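Local coordinates for protein LamCAT (Aquimarina, PDB 6JH5) that probably hydrolyses laminarin, a beta-1,3-linked glucan of marine algae, as a bacterial laminarinase of glycoside hydrolase family 16, at residues A[157-169]-A[172-184]. Numbering follows the deposited sequence.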
loop_
_atom_site.group_PDB
_atom_site.type_symbol
_atom_site.label_atom_id
_atom_site.label_comp_id
_atom_site.label_asym_id
_atom_site.label_seq_id
_atom_site.Cartn_x
_atom_site.Cartn_y
_atom_site.Cartn_z
ATOM N N TYR A 157 13.424 8.155 -5.241
ATOM C CA TYR A 157 12.433 8.421 -4.178
ATOM C C TYR A 157 11.441 9.475 -4.655
ATOM O O TYR A 157 11.813 10.464 -5.205
ATOM C CB TYR A 157 13.058 8.988 -2.909
ATOM C CG TYR A 157 13.983 8.053 -2.186
ATOM C CD1 TYR A 157 13.524 7.088 -1.317
ATOM C CD2 TYR A 157 15.342 8.171 -2.365
ATOM C CE1 TYR A 157 14.401 6.256 -0.649
ATOM C CE2 TYR A 157 16.232 7.343 -1.719
ATOM C CZ TYR A 157 15.762 6.386 -0.851
ATOM O OH TYR A 157 16.687 5.597 -0.243
ATOM N N HIS A 158 10.189 9.213 -4.316
ATOM C CA HIS A 158 9.046 10.118 -4.537
ATOM C C HIS A 158 8.173 10.105 -3.282
ATOM O O HIS A 158 8.245 9.186 -2.535
ATOM C CB HIS A 158 8.230 9.719 -5.770
ATOM C CG HIS A 158 8.956 9.896 -7.057
ATOM N ND1 HIS A 158 8.934 11.068 -7.749
ATOM C CD2 HIS A 158 9.707 9.053 -7.784
ATOM C CE1 HIS A 158 9.653 10.935 -8.834
ATOM N NE2 HIS A 158 10.118 9.718 -8.890
ATOM N N ILE A 159 7.418 11.169 -3.087
ATOM C CA ILE A 159 6.542 11.236 -1.888
ATOM C C ILE A 159 5.103 10.936 -2.305
ATOM O O ILE A 159 4.598 11.630 -3.121
ATOM C CB ILE A 159 6.666 12.618 -1.256
ATOM C CG1 ILE A 159 8.140 12.945 -1.024
ATOM C CG2 ILE A 159 5.820 12.722 0.006
ATOM C CD1 ILE A 159 8.723 12.207 0.084
ATOM N N TYR A 160 4.539 9.887 -1.732
ATOM C CA TYR A 160 3.168 9.438 -2.055
ATOM C C TYR A 160 2.277 9.814 -0.880
ATOM O O TYR A 160 2.571 9.417 0.187
ATOM C CB TYR A 160 3.195 7.939 -2.330
ATOM C CG TYR A 160 4.062 7.610 -3.511
ATOM C CD1 TYR A 160 3.588 7.767 -4.797
ATOM C CD2 TYR A 160 5.362 7.212 -3.347
ATOM C CE1 TYR A 160 4.371 7.477 -5.895
ATOM C CE2 TYR A 160 6.158 6.908 -4.433
ATOM C CZ TYR A 160 5.668 7.061 -5.709
ATOM O OH TYR A 160 6.442 6.796 -6.783
ATOM N N THR A 161 1.242 10.592 -1.153
ATOM C CA THR A 161 0.422 11.145 -0.063
ATOM C C THR A 161 -1.079 11.084 -0.366
ATOM O O THR A 161 -1.457 11.170 -1.497
ATOM C CB THR A 161 0.758 12.648 0.032
ATOM O OG1 THR A 161 2.168 12.849 0.127
ATOM C CG2 THR A 161 0.086 13.416 1.149
ATOM N N ILE A 162 -1.839 10.957 0.706
ATOM C CA ILE A 162 -3.293 11.229 0.656
ATOM C C ILE A 162 -3.606 12.273 1.718
ATOM O O ILE A 162 -2.936 12.309 2.680
ATOM C CB ILE A 162 -4.210 10.009 0.858
ATOM C CG1 ILE A 162 -3.903 9.243 2.142
ATOM C CG2 ILE A 162 -4.200 9.135 -0.383
ATOM C CD1 ILE A 162 -5.028 8.385 2.632
ATOM N N GLU A 163 -4.591 13.098 1.419
ATOM C CA GLU A 163 -5.207 14.000 2.413
ATOM C C GLU A 163 -6.641 13.496 2.500
ATOM O O GLU A 163 -7.255 13.383 1.510
ATOM C CB GLU A 163 -5.076 15.470 2.035
ATOM C CG GLU A 163 -3.657 15.974 2.143
ATOM C CD GLU A 163 -3.554 17.435 1.774
ATOM O OE1 GLU A 163 -4.577 18.035 1.581
ATOM O OE2 GLU A 163 -2.467 17.902 1.652
ATOM N N TRP A 164 -7.077 13.185 3.703
ATOM C CA TRP A 164 -8.391 12.548 3.890
ATOM C C TRP A 164 -9.141 13.272 5.002
ATOM O O TRP A 164 -8.597 13.468 6.028
ATOM C CB TRP A 164 -8.098 11.089 4.220
ATOM C CG TRP A 164 -9.174 10.220 4.776
ATOM C CD1 TRP A 164 -10.507 10.220 4.506
ATOM C CD2 TRP A 164 -8.954 9.140 5.687
ATOM N NE1 TRP A 164 -11.126 9.216 5.189
ATOM C CE2 TRP A 164 -10.202 8.552 5.934
ATOM C CE3 TRP A 164 -7.825 8.628 6.320
ATOM C CZ2 TRP A 164 -10.336 7.474 6.796
ATOM C CZ3 TRP A 164 -7.964 7.572 7.170
ATOM C CH2 TRP A 164 -9.205 7.009 7.408
ATOM N N ASP A 165 -10.359 13.649 4.706
ATOM C CA ASP A 165 -11.239 14.270 5.712
ATOM C C ASP A 165 -12.642 13.698 5.529
ATOM O O ASP A 165 -12.838 12.853 4.740
ATOM C CB ASP A 165 -11.136 15.792 5.764
ATOM C CG ASP A 165 -11.797 16.549 4.627
ATOM O OD1 ASP A 165 -12.473 15.941 3.843
ATOM O OD2 ASP A 165 -11.567 17.745 4.552
ATOM N N ALA A 166 -13.595 14.254 6.258
ATOM C CA ALA A 166 -14.985 13.755 6.214
ATOM C C ALA A 166 -15.629 14.001 4.848
ATOM O O ALA A 166 -16.642 13.412 4.603
ATOM C CB ALA A 166 -15.792 14.423 7.298
ATOM N N SER A 167 -15.050 14.884 4.044
ATOM C CA SER A 167 -15.622 15.227 2.720
ATOM C C SER A 167 -14.892 14.573 1.561
ATOM O O SER A 167 -15.513 14.383 0.566
ATOM C CB SER A 167 -15.517 16.695 2.450
ATOM O OG SER A 167 -16.334 17.433 3.313
ATOM N N VAL A 168 -13.601 14.358 1.705
ATOM C CA VAL A 168 -12.863 13.940 0.489
ATOM C C VAL A 168 -11.566 13.187 0.790
ATOM O O VAL A 168 -11.084 13.243 1.868
ATOM C CB VAL A 168 -12.518 15.241 -0.246
ATOM C CG1 VAL A 168 -11.390 15.985 0.455
ATOM C CG2 VAL A 168 -12.210 15.045 -1.703
ATOM N N ILE A 169 -11.111 12.458 -0.216
ATOM C CA ILE A 169 -9.758 11.869 -0.212
ATOM C C ILE A 169 -9.074 12.448 -1.447
ATOM O O ILE A 169 -9.667 12.456 -2.476
ATOM C CB ILE A 169 -9.773 10.338 -0.270
ATOM C CG1 ILE A 169 -10.520 9.767 0.930
ATOM C CG2 ILE A 169 -8.340 9.823 -0.350
ATOM C CD1 ILE A 169 -10.856 8.315 0.793
ATOM N N PHE A 172 -1.730 12.591 -4.006
ATOM C CA PHE A 172 -0.666 13.402 -4.611
ATOM C C PHE A 172 0.625 12.602 -4.743
ATOM O O PHE A 172 0.836 11.679 -4.013
ATOM C CB PHE A 172 -0.282 14.534 -3.660
ATOM C CG PHE A 172 -1.410 15.371 -3.122
ATOM C CD1 PHE A 172 -2.206 14.915 -2.101
ATOM C CD2 PHE A 172 -1.655 16.628 -3.614
ATOM C CE1 PHE A 172 -3.227 15.685 -1.591
ATOM C CE2 PHE A 172 -2.674 17.403 -3.106
ATOM C CZ PHE A 172 -3.451 16.935 -2.090
ATOM N N VAL A 173 1.422 12.945 -5.744
ATOM C CA VAL A 173 2.824 12.453 -5.827
ATOM C C VAL A 173 3.707 13.693 -5.926
ATOM O O VAL A 173 3.420 14.526 -6.724
ATOM C CB VAL A 173 3.097 11.480 -6.980
ATOM C CG1 VAL A 173 4.552 11.029 -6.969
ATOM C CG2 VAL A 173 2.142 10.307 -6.922
ATOM N N ASP A 174 4.628 13.845 -4.985
ATOM C CA ASP A 174 5.536 15.022 -4.936
ATOM C C ASP A 174 4.704 16.299 -4.853
ATOM O O ASP A 174 5.067 17.289 -5.462
ATOM C CB ASP A 174 6.530 15.000 -6.083
ATOM C CG ASP A 174 7.348 13.726 -6.137
ATOM O OD1 ASP A 174 7.663 13.198 -5.087
ATOM O OD2 ASP A 174 7.627 13.307 -7.223
ATOM N N GLY A 175 3.563 16.208 -4.176
ATOM C CA GLY A 175 2.660 17.349 -3.951
ATOM C C GLY A 175 1.769 17.661 -5.134
ATOM O O GLY A 175 1.057 18.600 -5.059
ATOM N N ASN A 176 1.820 16.841 -6.162
ATOM C CA ASN A 176 1.000 17.067 -7.371
ATOM C C ASN A 176 -0.308 16.275 -7.236
ATOM O O ASN A 176 -0.253 15.089 -7.167
ATOM C CB ASN A 176 1.767 16.682 -8.629
ATOM C CG ASN A 176 3.027 17.499 -8.800
ATOM O OD1 ASN A 176 4.091 16.958 -9.025
ATOM N ND2 ASN A 176 2.898 18.790 -8.681
ATOM N N LEU A 177 -1.427 16.990 -7.214
ATOM C CA LEU A 177 -2.762 16.354 -7.064
ATOM C C LEU A 177 -3.114 15.644 -8.369
ATOM O O LEU A 177 -2.975 16.246 -9.395
ATOM C CB LEU A 177 -3.785 17.449 -6.769
ATOM C CG LEU A 177 -5.233 16.999 -6.694
ATOM C CD1 LEU A 177 -5.416 16.097 -5.508
ATOM C CD2 LEU A 177 -6.151 18.198 -6.602
ATOM N N TYR A 178 -3.503 14.375 -8.292
ATOM C CA TYR A 178 -3.875 13.633 -9.522
ATOM C C TYR A 178 -5.176 12.834 -9.369
ATOM O O TYR A 178 -5.666 12.379 -10.345
ATOM C CB TYR A 178 -2.723 12.730 -9.958
ATOM C CG TYR A 178 -2.496 11.572 -9.032
ATOM C CD1 TYR A 178 -1.708 11.722 -7.921
ATOM C CD2 TYR A 178 -3.115 10.362 -9.242
ATOM C CE1 TYR A 178 -1.499 10.680 -7.049
ATOM C CE2 TYR A 178 -2.906 9.304 -8.387
ATOM C CZ TYR A 178 -2.110 9.469 -7.277
ATOM O OH TYR A 178 -1.914 8.445 -6.420
ATOM N N HIS A 179 -5.679 12.665 -8.153
ATOM C CA HIS A 179 -6.930 11.893 -7.970
ATOM C C HIS A 179 -7.678 12.442 -6.763
ATOM O O HIS A 179 -7.054 12.958 -5.888
ATOM C CB HIS A 179 -6.628 10.388 -7.852
ATOM C CG HIS A 179 -7.813 9.483 -7.842
ATOM N ND1 HIS A 179 -8.848 9.602 -8.726
ATOM C CD2 HIS A 179 -8.109 8.418 -7.080
ATOM C CE1 HIS A 179 -9.720 8.661 -8.496
ATOM N NE2 HIS A 179 -9.303 7.934 -7.503
ATOM N N GLU A 180 -8.986 12.368 -6.806
ATOM C CA GLU A 180 -9.818 12.900 -5.708
ATOM C C GLU A 180 -11.124 12.118 -5.696
ATOM O O GLU A 180 -11.605 11.808 -6.742
ATOM C CB GLU A 180 -10.062 14.397 -5.906
ATOM C CG GLU A 180 -10.924 15.027 -4.840
ATOM C CD GLU A 180 -11.010 16.543 -4.945
ATOM O OE1 GLU A 180 -10.059 17.129 -5.396
ATOM O OE2 GLU A 180 -12.012 17.093 -4.554
ATOM N N ALA A 181 -11.612 11.809 -4.512
ATOM C CA ALA A 181 -12.894 11.096 -4.423
ATOM C C ALA A 181 -13.721 11.734 -3.310
ATOM O O ALA A 181 -13.231 11.854 -2.228
ATOM C CB ALA A 181 -12.649 9.640 -4.139
ATOM N N SER A 182 -14.951 12.090 -3.625
ATOM C CA SER A 182 -15.831 12.608 -2.559
ATOM C C SER A 182 -16.366 11.449 -1.714
ATOM O O SER A 182 -16.750 10.425 -2.262
ATOM C CB SER A 182 -16.972 13.407 -3.112
ATOM O OG SER A 182 -17.792 13.845 -2.055
ATOM N N ILE A 183 -16.299 11.643 -0.401
ATOM C CA ILE A 183 -16.937 10.715 0.562
ATOM C C ILE A 183 -17.949 11.514 1.393
ATOM O O ILE A 183 -18.416 11.016 2.362
ATOM C CB ILE A 183 -15.900 9.980 1.427
ATOM C CG1 ILE A 183 -15.046 10.920 2.269
ATOM C CG2 ILE A 183 -15.025 9.075 0.576
ATOM C CD1 ILE A 183 -14.204 10.166 3.267
ATOM N N ALA A 184 -18.280 12.699 0.913
ATOM C CA ALA A 184 -19.170 13.617 1.661
ATOM C C ALA A 184 -20.543 12.982 1.836
ATOM O O ALA A 184 -21.097 12.566 0.879
ATOM C CB ALA A 184 -19.300 14.898 0.903
HETATM O O HOH W 1 2.993 14.251 -2.110
#
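His158 ND1 donates to Asp174 OD2 over 2.6 Å, nearly straight and in the imidazole plane, meeting the syn lone pair. The other oxygen, OD1, takes Ile159 N at 2.9 Å, so one aspartate grips the start of strand 158-164 twice. With CG beside its own backbone N (chi1 -56°), Asp174 reaches across from the type I' turn Val173-Asn176, whose middle residues, Asp174 and Gly175, both have the required positive phi. An alanine in place of His158 would probably leave Asp174 OD2 and Ser153 O, the acceptor of NE2, without their imidazole partner. One water joins Ile159 O, Gly175 N and Thr161 OG1, which also bonds to Glu84 OE1. Backbone bonds run both ways between Thr161 and Phe172 and between Ile169 and Ala181. Asp165 OD1 closes the loop between strands, taking Ser167 N in an Asx turn and Val168 N in the wider Asx motif. On one face Val173 CG2 lies 3.6 Å from Tyr160 CD1; on the other, Phe172 CE1 meets the aliphatic Glu163 CG. Ile183 CD1 touches the Trp164 indole edge. Backbone bonds thus tie two hairpins of the family's beta-sandwich, with side chains packing on their faces; both ring nitrogens facing acceptors is consistent with a cationic His158, which would strengthen its pairing with Asp174.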